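Local atomic coordinates of putative hemin transport system, substrate-binding protein (Burkholderia cenocepacia J2315, PDB entry 5GIZ), a protein that binds heme in the periplasm and probably hands it on to a bacterial heme-uptake system. Residues 167-172 and 188-193. Numbering follows the deposited sequence.
Sequences GQRTAA and FDHYKP
Gly167 N donates to His190 O (2.8 Å), continuing the antiparallel ladder of strands 162-166 and 191-193 in this periplasmic binding protein. The chain then turns, and Gln168 grips the two peptides flanking Asp189 as in a parallel bridge: its N donates to Phe188 O, and its O accepts from His190 N (2.8 Å). Gly167 suits its place because a beta carbon would run into Phe188 O; its CA instead lies 3.5 Å from CE2 of the Phe188 ring, one face of which carries Lys192 CD.

Among the polar side chains, Gln168 bends at CG (chi2 66°), and its amide ties Asp173 OD1, at the start of helix 171-178, to the backbone of Met185 and Gly187. Toward the surface, the opposite charges of Arg169 and Asp189 pair: NE and OD2 (3.1 Å) form a salt bridge whose hydrogen bond is weak, only 120° at the hydrogen. Guanidinium and carboxylate planes stand 58° apart.

Ala171, Ala172 and Tyr191 bind heme in the loaded protein; none is bound in this chain. Thr170, N-cap of helix 171-178, serves twice. Its hydroxyl OG1 caps Asp173 N and donates to Gly167 O, while its methyl CG2 rests against His190 CA (3.7 Å) and, off-centre, over one face of Tyr191.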
ATOM      1  N   GLY A 167      12.613   6.549   3.400  1.00 13.01           N
ATOM      2  CA  GLY A 167      13.826   5.841   3.744  1.00 13.69           C
ATOM      3  C   GLY A 167      13.532   4.360   3.916  1.00 13.79           C
ATOM      4  O   GLY A 167      12.698   3.793   3.219  1.00 14.15           O
ATOM      5  N   GLN A 168      14.274   3.717   4.811  1.00 14.87           N
ATOM      6  CA  GLN A 168      14.065   2.310   5.052  1.00 14.97           C
ATOM      7  C   GLN A 168      12.837   2.063   5.946  1.00 15.23           C
ATOM      8  O   GLN A 168      12.246   3.004   6.503  1.00 15.45           O
ATOM      9  CB  GLN A 168      15.341   1.701   5.618  1.00 15.95           C
ATOM     10  CG  GLN A 168      16.424   1.481   4.545  1.00 15.72           C
ATOM     11  CD  GLN A 168      16.979   2.754   3.927  1.00 16.19           C
ATOM     12  OE1 GLN A 168      17.707   3.531   4.557  1.00 17.23           O
ATOM     13  NE2 GLN A 168      16.643   2.968   2.647  1.00 15.65           N
ATOM     14  N   ARG A 169      12.461   0.788   6.062  1.00 15.93           N
ATOM     15  CA  ARG A 169      11.298   0.359   6.866  1.00 17.34           C
ATOM     16  C   ARG A 169      10.030   0.991   6.346  1.00 16.07           C
ATOM     17  O   ARG A 169       9.068   1.220   7.095  1.00 17.08           O
ATOM     18  CB  ARG A 169      11.449   0.691   8.344  1.00 20.11           C
ATOM     19  CG  ARG A 169      12.601  -0.021   9.027  1.00 24.31           C
ATOM     20  CD  ARG A 169      12.423   0.288  10.499  1.00 29.05           C
ATOM     21  NE  ARG A 169      13.466  -0.236  11.375  1.00 34.77           N
ATOM     22  CZ  ARG A 169      13.252  -1.100  12.364  1.00 37.41           C
ATOM     23  NH1 ARG A 169      12.030  -1.575  12.625  1.00 40.02           N
ATOM     24  NH2 ARG A 169      14.275  -1.493  13.097  1.00 39.83           N
ATOM     25  N   THR A 170       9.995   1.237   5.032  1.00 14.48           N
ATOM     26  CA  THR A 170       8.790   1.778   4.380  1.00 13.60           C
ATOM     27  C   THR A 170       8.299   0.801   3.295  1.00 12.26           C
ATOM     28  O   THR A 170       9.055  -0.002   2.713  1.00 11.44           O
ATOM     29  CB  THR A 170       8.999   3.140   3.727  1.00 13.57           C
ATOM     30  OG1 THR A 170      10.020   3.014   2.720  1.00 12.72           O
ATOM     31  CG2 THR A 170       9.386   4.165   4.723  1.00 14.64           C
ATOM     32  N   ALA A 171       7.013   0.957   2.940  1.00 11.88           N
ATOM     33  CA  ALA A 171       6.435   0.203   1.833  1.00 11.56           C
ATOM     34  C   ALA A 171       7.199   0.525   0.554  1.00 11.23           C
ATOM     35  O   ALA A 171       7.494  -0.350  -0.238  1.00 11.23           O
ATOM     36  CB  ALA A 171       4.949   0.572   1.660  1.00 12.18           C
ATOM     37  N   ALA A 172       7.449   1.819   0.317  1.00 10.99           N
ATOM     38  CA  ALA A 172       8.133   2.235  -0.890  1.00 11.00           C
ATOM     39  C   ALA A 172       9.535   1.616  -1.031  1.00 10.92           C
ATOM     40  O   ALA A 172       9.913   1.175  -2.105  1.00 10.70           O
ATOM     41  CB  ALA A 172       8.237   3.758  -0.938  1.00 11.27           C
ATOM     42  N   PHE A 188      18.320   6.338   7.033  1.00 20.66           N
ATOM     43  CA  PHE A 188      17.288   6.641   7.990  1.00 20.93           C
ATOM     44  C   PHE A 188      16.066   5.780   7.693  1.00 20.11           C
ATOM     45  O   PHE A 188      15.897   5.286   6.565  1.00 18.91           O
ATOM     46  CB  PHE A 188      16.891   8.122   7.935  1.00 21.15           C
ATOM     47  CG  PHE A 188      16.288   8.546   6.618  1.00 21.09           C
ATOM     48  CD1 PHE A 188      17.103   8.906   5.577  1.00 21.93           C
ATOM     49  CD2 PHE A 188      14.931   8.599   6.451  1.00 20.56           C
ATOM     50  CE1 PHE A 188      16.559   9.295   4.346  1.00 21.56           C
ATOM     51  CE2 PHE A 188      14.378   8.975   5.244  1.00 20.70           C
ATOM     52  CZ  PHE A 188      15.183   9.326   4.185  1.00 20.41           C
ATOM     53  N   ASP A 189      15.203   5.650   8.693  1.00 20.10           N
ATOM     54  CA  ASP A 189      13.934   4.938   8.571  1.00 20.45           C
ATOM     55  C   ASP A 189      12.774   5.905   8.413  1.00 20.12           C
ATOM     56  O   ASP A 189      12.837   7.051   8.875  1.00 20.20           O
ATOM     57  CB  ASP A 189      13.687   4.078   9.800  1.00 22.02           C
ATOM     58  CG  ASP A 189      14.719   2.989   9.934  1.00 22.72           C
ATOM     59  OD1 ASP A 189      15.358   2.630   8.912  1.00 23.09           O
ATOM     60  OD2 ASP A 189      14.929   2.517  11.068  1.00 24.92           O
ATOM     61  N   HIS A 190      11.698   5.394   7.809  1.00 19.58           N
ATOM     62  CA  HIS A 190      10.439   6.085   7.667  1.00 20.18           C
ATOM     63  C   HIS A 190      10.580   7.252   6.745  1.00 19.97           C
ATOM     64  O   HIS A 190      11.411   7.204   5.822  1.00 17.94           O
ATOM     65  CB  HIS A 190       9.827   6.406   9.036  1.00 22.35           C
ATOM     66  CG  HIS A 190       9.877   5.224   9.953  1.00 25.55           C
ATOM     67  ND1 HIS A 190       9.347   4.002   9.593  1.00 27.99           N
ATOM     68  CD2 HIS A 190      10.471   5.043  11.152  1.00 28.27           C
ATOM     69  CE1 HIS A 190       9.591   3.125  10.550  1.00 28.88           C
ATOM     70  NE2 HIS A 190      10.261   3.735  11.512  1.00 29.63           N
ATOM     71  N   TYR A 191       9.709   8.233   6.885  1.00 21.33           N
ATOM     72  CA  TYR A 191       9.690   9.377   5.977  1.00 22.25           C
ATOM     73  C   TYR A 191      10.445  10.537   6.593  1.00 23.71           C
ATOM     74  O   TYR A 191      10.388  10.736   7.811  1.00 24.44           O
ATOM     75  CB  TYR A 191       8.232   9.737   5.648  1.00 23.48           C
ATOM     76  CG  TYR A 191       7.584   8.780   4.660  1.00 25.53           C
ATOM     77  CD1 TYR A 191       7.789   8.958   3.307  1.00 26.23           C
ATOM     78  CD2 TYR A 191       6.765   7.722   5.068  1.00 29.27           C
ATOM     79  CE1 TYR A 191       7.214   8.126   2.385  1.00 28.34           C
ATOM     80  CE2 TYR A 191       6.193   6.866   4.138  1.00 30.47           C
ATOM     81  CZ  TYR A 191       6.439   7.084   2.793  1.00 31.45           C
ATOM     82  OH  TYR A 191       5.899   6.305   1.785  1.00 38.91           O
ATOM     83  N   LYS A 192      11.149  11.327   5.789  1.00 22.49           N
ATOM     84  CA  LYS A 192      11.788  12.540   6.276  1.00 25.03           C
ATOM     85  C   LYS A 192      11.739  13.615   5.181  1.00 22.93           C
ATOM     86  O   LYS A 192      11.761  13.264   3.982  1.00 21.19           O
ATOM     87  CB  LYS A 192      13.218  12.201   6.750  1.00 30.72           C
ATOM     88  CG  LYS A 192      14.345  13.081   6.238  1.00 35.65           C
ATOM     89  CD  LYS A 192      15.702  12.372   6.185  1.00 40.26           C
ATOM     90  CE  LYS A 192      16.156  11.789   7.504  1.00 42.71           C
ATOM     91  NZ  LYS A 192      16.468  12.864   8.477  1.00 46.65           N
ATOM     92  N   PRO A 193      11.621  14.908   5.569  1.00 23.44           N
ATOM     93  CA  PRO A 193      11.739  15.998   4.592  1.00 23.91           C
ATOM     94  C   PRO A 193      13.083  15.978   3.902  1.00 23.00           C
ATOM     95  O   PRO A 193      14.129  15.844   4.565  1.00 23.41           O
ATOM     96  CB  PRO A 193      11.571  17.258   5.442  1.00 24.77           C
ATOM     97  CG  PRO A 193      10.688  16.814   6.558  1.00 24.95           C
ATOM     98  CD  PRO A 193      11.144  15.412   6.881  1.00 24.42           C
TER